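Local coordinates for protein kynurenine formamidase (Bacillus anthracis, PDB 4CO9) that hydrolyses N-formyl-L-kynurenine to L-kynurenine and formate with two zinc ions per subunit, the second step of the kynurenine pathway of tryptophan degradation, at residues His52-Asp64 with His163-Val177. Sequence-based numbering, arbitrary orientation.
With ZN (zinc ion), chain P; ZN (zinc ion), chain O.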
# COMPACT_ATOMS: atom_id res chain seq x y z
N HIS C 52 -10.28 -0.67 8.43
CA HIS C 52 -9.56 -1.16 9.60
C HIS C 52 -9.56 -2.68 9.61
O HIS C 52 -10.03 -3.33 10.54
CB HIS C 52 -10.21 -0.58 10.86
CG HIS C 52 -10.28 0.92 10.85
ND1 HIS C 52 -9.36 1.73 11.48
CD2 HIS C 52 -11.15 1.76 10.24
CE1 HIS C 52 -9.65 3.00 11.26
NE2 HIS C 52 -10.73 3.04 10.51
N THR C 53 -9.00 -3.25 8.55
CA THR C 53 -8.88 -4.69 8.40
C THR C 53 -7.42 -4.98 8.14
O THR C 53 -6.81 -4.35 7.31
CB THR C 53 -9.69 -5.19 7.18
OG1 THR C 53 -11.03 -4.75 7.32
CG2 THR C 53 -9.67 -6.71 7.05
N GLY C 54 -6.89 -5.98 8.84
CA GLY C 54 -5.52 -6.38 8.66
C GLY C 54 -4.60 -5.26 9.10
O GLY C 54 -4.98 -4.40 9.90
N THR C 55 -3.41 -5.26 8.54
CA THR C 55 -2.40 -4.27 8.87
C THR C 55 -2.81 -2.95 8.21
O THR C 55 -3.01 -2.90 7.00
CB THR C 55 -1.03 -4.74 8.37
OG1 THR C 55 -0.79 -6.06 8.88
CG2 THR C 55 0.07 -3.82 8.85
N HIS C 56 -2.93 -1.89 9.01
CA HIS C 56 -3.43 -0.65 8.48
C HIS C 56 -3.05 0.53 9.36
O HIS C 56 -2.62 0.35 10.50
CB HIS C 56 -4.96 -0.72 8.37
CG HIS C 56 -5.65 -0.70 9.69
ND1 HIS C 56 -5.81 -1.83 10.45
CD2 HIS C 56 -6.21 0.31 10.38
CE1 HIS C 56 -6.47 -1.52 11.55
NE2 HIS C 56 -6.71 -0.23 11.54
N ILE C 57 -3.24 1.73 8.83
CA ILE C 57 -2.99 2.95 9.57
C ILE C 57 -4.29 3.71 9.76
O ILE C 57 -5.19 3.64 8.92
CB ILE C 57 -1.90 3.84 8.89
CG1 ILE C 57 -2.35 4.37 7.51
CG2 ILE C 57 -0.61 3.06 8.76
CD1 ILE C 57 -2.98 5.76 7.55
N ASP C 58 -4.38 4.43 10.88
CA ASP C 58 -5.51 5.30 11.19
C ASP C 58 -5.20 6.74 10.82
O ASP C 58 -4.11 7.23 11.09
CB ASP C 58 -5.81 5.31 12.68
CG ASP C 58 -6.30 4.00 13.21
OD1 ASP C 58 -6.67 3.09 12.44
OD2 ASP C 58 -6.29 3.87 14.45
N ALA C 59 -6.16 7.43 10.21
CA ALA C 59 -6.09 8.88 10.05
C ALA C 59 -6.87 9.52 11.20
O ALA C 59 -7.74 8.87 11.77
CB ALA C 59 -6.69 9.30 8.72
N PRO C 60 -6.55 10.77 11.56
CA PRO C 60 -7.25 11.42 12.67
C PRO C 60 -8.77 11.52 12.44
O PRO C 60 -9.54 11.45 13.39
CB PRO C 60 -6.59 12.80 12.73
CG PRO C 60 -5.22 12.57 12.20
CD PRO C 60 -5.37 11.54 11.12
N PHE C 61 -9.18 11.59 11.18
CA PHE C 61 -10.61 11.59 10.86
C PHE C 61 -11.36 10.37 11.43
O PHE C 61 -12.57 10.46 11.67
CB PHE C 61 -10.80 11.68 9.35
CG PHE C 61 -12.25 11.62 8.91
CD1 PHE C 61 -13.17 12.53 9.36
CD2 PHE C 61 -12.68 10.64 8.02
CE1 PHE C 61 -14.49 12.48 8.94
CE2 PHE C 61 -13.99 10.57 7.60
CZ PHE C 61 -14.90 11.50 8.07
N HIS C 62 -10.66 9.25 11.65
CA HIS C 62 -11.26 8.06 12.24
C HIS C 62 -11.90 8.36 13.60
O HIS C 62 -12.97 7.84 13.90
CB HIS C 62 -10.20 6.97 12.41
CG HIS C 62 -10.69 5.74 13.09
ND1 HIS C 62 -11.80 5.05 12.67
CD2 HIS C 62 -10.19 5.04 14.13
CE1 HIS C 62 -11.98 3.99 13.44
NE2 HIS C 62 -11.01 3.96 14.33
N PHE C 63 -11.28 9.23 14.39
CA PHE C 63 -11.80 9.54 15.74
C PHE C 63 -12.10 11.02 16.00
O PHE C 63 -12.51 11.38 17.11
CB PHE C 63 -10.81 9.00 16.77
CG PHE C 63 -9.39 9.38 16.51
CD1 PHE C 63 -8.89 10.59 16.97
CD2 PHE C 63 -8.56 8.54 15.77
CE1 PHE C 63 -7.58 10.94 16.73
CE2 PHE C 63 -7.24 8.89 15.52
CZ PHE C 63 -6.76 10.09 16.00
N ASP C 64 -11.90 11.86 15.00
CA ASP C 64 -12.13 13.30 15.13
C ASP C 64 -12.74 13.78 13.83
O ASP C 64 -12.07 13.72 12.78
CB ASP C 64 -10.80 14.00 15.40
CG ASP C 64 -10.92 15.50 15.55
OD1 ASP C 64 -11.92 16.12 15.14
OD2 ASP C 64 -9.97 16.07 16.10
N HIS C 163 -5.71 7.11 21.05
CA HIS C 163 -5.79 7.64 19.68
C HIS C 163 -5.67 9.17 19.70
O HIS C 163 -4.87 9.76 18.97
CB HIS C 163 -7.10 7.29 19.00
CG HIS C 163 -7.19 5.89 18.50
ND1 HIS C 163 -7.60 4.84 19.30
CD2 HIS C 163 -6.94 5.35 17.28
CE1 HIS C 163 -7.62 3.73 18.59
NE2 HIS C 163 -7.22 4.01 17.36
N HIS C 164 -6.49 9.81 20.52
CA HIS C 164 -6.53 11.26 20.60
C HIS C 164 -5.21 11.86 21.05
O HIS C 164 -4.71 12.80 20.44
CB HIS C 164 -7.67 11.73 21.53
CG HIS C 164 -9.01 11.72 20.89
ND1 HIS C 164 -9.88 10.66 20.99
CD2 HIS C 164 -9.64 12.65 20.13
CE1 HIS C 164 -10.99 10.94 20.32
NE2 HIS C 164 -10.87 12.14 19.80
N GLN C 165 -4.63 11.32 22.12
CA GLN C 165 -3.41 11.89 22.67
C GLN C 165 -2.23 11.69 21.72
O GLN C 165 -1.40 12.59 21.56
CB GLN C 165 -3.11 11.32 24.05
CG GLN C 165 -4.02 11.89 25.14
CD GLN C 165 -3.98 13.41 25.17
OE1 GLN C 165 -2.91 14.01 25.32
NE2 GLN C 165 -5.14 14.05 25.01
N LEU C 166 -2.17 10.52 21.08
CA LEU C 166 -1.10 10.25 20.14
C LEU C 166 -1.11 11.27 19.02
O LEU C 166 -0.10 11.96 18.79
CB LEU C 166 -1.19 8.83 19.57
CG LEU C 166 -0.81 7.72 20.55
CD1 LEU C 166 -1.21 6.35 20.02
CD2 LEU C 166 0.67 7.76 20.87
N PHE C 167 -2.24 11.44 18.36
CA PHE C 167 -2.30 12.40 17.27
C PHE C 167 -2.14 13.86 17.76
O PHE C 167 -1.57 14.68 17.05
CB PHE C 167 -3.47 12.16 16.29
CG PHE C 167 -3.09 11.31 15.08
CD1 PHE C 167 -2.39 11.86 14.02
CD2 PHE C 167 -3.43 9.96 15.00
CE1 PHE C 167 -2.05 11.09 12.90
CE2 PHE C 167 -3.10 9.19 13.89
CZ PHE C 167 -2.41 9.76 12.84
N LYS C 168 -2.58 14.16 18.98
CA LYS C 168 -2.35 15.49 19.58
C LYS C 168 -0.85 15.80 19.66
O LYS C 168 -0.46 16.97 19.65
CB LYS C 168 -2.94 15.54 20.98
CG LYS C 168 -3.20 16.93 21.56
CD LYS C 168 -3.65 16.84 23.02
CE LYS C 168 -4.83 17.76 23.33
NZ LYS C 168 -4.53 19.18 23.07
N HIS C 169 -0.04 14.76 19.78
CA HIS C 169 1.41 14.90 19.88
C HIS C 169 2.14 14.51 18.60
O HIS C 169 3.32 14.20 18.62
CB HIS C 169 1.93 14.06 21.05
CG HIS C 169 1.54 14.61 22.38
ND1 HIS C 169 0.34 14.31 22.98
CD2 HIS C 169 2.19 15.44 23.23
CE1 HIS C 169 0.27 14.93 24.15
NE2 HIS C 169 1.38 15.63 24.32
N SER C 170 1.41 14.54 17.49
CA SER C 170 1.94 14.28 16.16
C SER C 170 2.47 12.86 15.98
O SER C 170 3.33 12.64 15.13
CB SER C 170 3.02 15.32 15.81
OG SER C 170 2.42 16.59 15.64
N ILE C 171 1.94 11.91 16.75
CA ILE C 171 2.33 10.52 16.64
C ILE C 171 1.26 9.76 15.86
O ILE C 171 0.11 9.69 16.27
CB ILE C 171 2.49 9.84 18.00
CG1 ILE C 171 3.50 10.61 18.84
CG2 ILE C 171 2.92 8.39 17.81
CD1 ILE C 171 3.58 10.13 20.27
N HIS C 172 1.68 9.19 14.74
CA HIS C 172 0.82 8.46 13.84
C HIS C 172 0.68 7.02 14.31
O HIS C 172 1.46 6.56 15.12
CB HIS C 172 1.38 8.56 12.45
CG HIS C 172 1.39 9.96 11.92
ND1 HIS C 172 0.72 10.33 10.79
CD2 HIS C 172 1.98 11.08 12.40
CE1 HIS C 172 0.91 11.62 10.57
NE2 HIS C 172 1.66 12.10 11.54
N ILE C 173 -0.33 6.33 13.79
CA ILE C 173 -0.76 5.04 14.33
C ILE C 173 -0.83 3.96 13.27
O ILE C 173 -1.48 4.14 12.23
CB ILE C 173 -2.16 5.16 14.99
CG1 ILE C 173 -2.08 6.12 16.18
CG2 ILE C 173 -2.67 3.79 15.45
CD1 ILE C 173 -3.43 6.53 16.73
N LEU C 174 -0.18 2.84 13.57
CA LEU C 174 -0.15 1.66 12.72
C LEU C 174 -0.60 0.48 13.56
O LEU C 174 -0.07 0.25 14.64
CB LEU C 174 1.28 1.47 12.21
CG LEU C 174 1.67 0.15 11.54
CD1 LEU C 174 0.82 -0.12 10.31
CD2 LEU C 174 3.15 0.19 11.19
N GLU C 175 -1.60 -0.26 13.08
CA GLU C 175 -2.20 -1.36 13.83
C GLU C 175 -2.12 -2.68 13.08
O GLU C 175 -2.00 -2.70 11.84
CB GLU C 175 -3.66 -1.01 14.17
CG GLU C 175 -3.77 0.06 15.24
CD GLU C 175 -5.10 0.78 15.26
OE1 GLU C 175 -5.84 0.75 14.25
OE2 GLU C 175 -5.40 1.41 16.32
N ASN C 176 -2.16 -3.78 13.84
CA ASN C 176 -2.12 -5.14 13.30
C ASN C 176 -0.86 -5.52 12.52
O ASN C 176 -0.92 -6.29 11.57
CB ASN C 176 -3.36 -5.42 12.43
CG ASN C 176 -4.61 -5.68 13.25
OD1 ASN C 176 -4.54 -6.15 14.39
ND2 ASN C 176 -5.77 -5.40 12.67
N VAL C 177 0.30 -5.01 12.92
CA VAL C 177 1.54 -5.55 12.38
C VAL C 177 1.76 -6.96 12.94
O VAL C 177 1.19 -7.30 13.97
CB VAL C 177 2.78 -4.66 12.61
CG1 VAL C 177 2.72 -3.42 11.74
CG2 VAL C 177 2.97 -4.30 14.08
ZN ZN P . -7.70 1.35 12.86
ZN ZN O . -7.09 2.51 15.68
O HOH W 1 -8.51 -4.89 12.93
O HOH W 2 -1.48 6.74 11.13
O HOH W 3 -8.68 1.88 14.59
O HOH W 4 -8.44 0.97 17.17
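E175 and D58 face each other across a binuclear zinc site carried on two antiparallel strands, 56-58 and 172-175, a worked example of a metal pair bridged by carboxylates from neighbouring strands of a sheet. E175 can be followed outward. Its CB lies off-centre over the H56 ring, 4.3 Å from the centroid, in a CH-pi contact. CG leaves anti to the carbonyl carbon (chi1 -72°) and passes 4.1 Å from the zinc ion of chain O; the chain then runs extended, carrying CD in beside D58 OD2. At the tip OE1 bridges both metals, 2.4 Å from the zinc ion of chain P, while OE2 binds just one of them, the zinc ion of chain O, at 2.1 Å. D58 bridges in the other manner, one oxygen to each metal: OD1 to the zinc ion of chain P and OD2 to that of chain O. The two carboxylate planes are nearly perpendicular, 82° apart. H52 ND1 and H56 NE2 complete the protein ligands of the chain P ion, H163 NE2 those of the other, and water 3 binds both metals, consistent with a nucleophile held ready for hydrolysis. Second-shell bonds orient the histidines: D153 accepts from H163 ND1, and G54 O takes an almost straight bond from H56 ND1 (2.8 Å, 175°). N176 ND2 reaches that same oxygen from the opposite face of its carbonyl plane. Next to the H163 ligand, helix 161-168 packs on P60 and F63 through an aromatic cluster of F63, H163, H164 and F167: H163 CB sits over one face of the F63 ring, 3.8 Å from its centroid, and F63 turns an edge to the face of H164. P60 CG lies over one face of the F167 ring, offset toward its rim, 3.7 Å from the centroid.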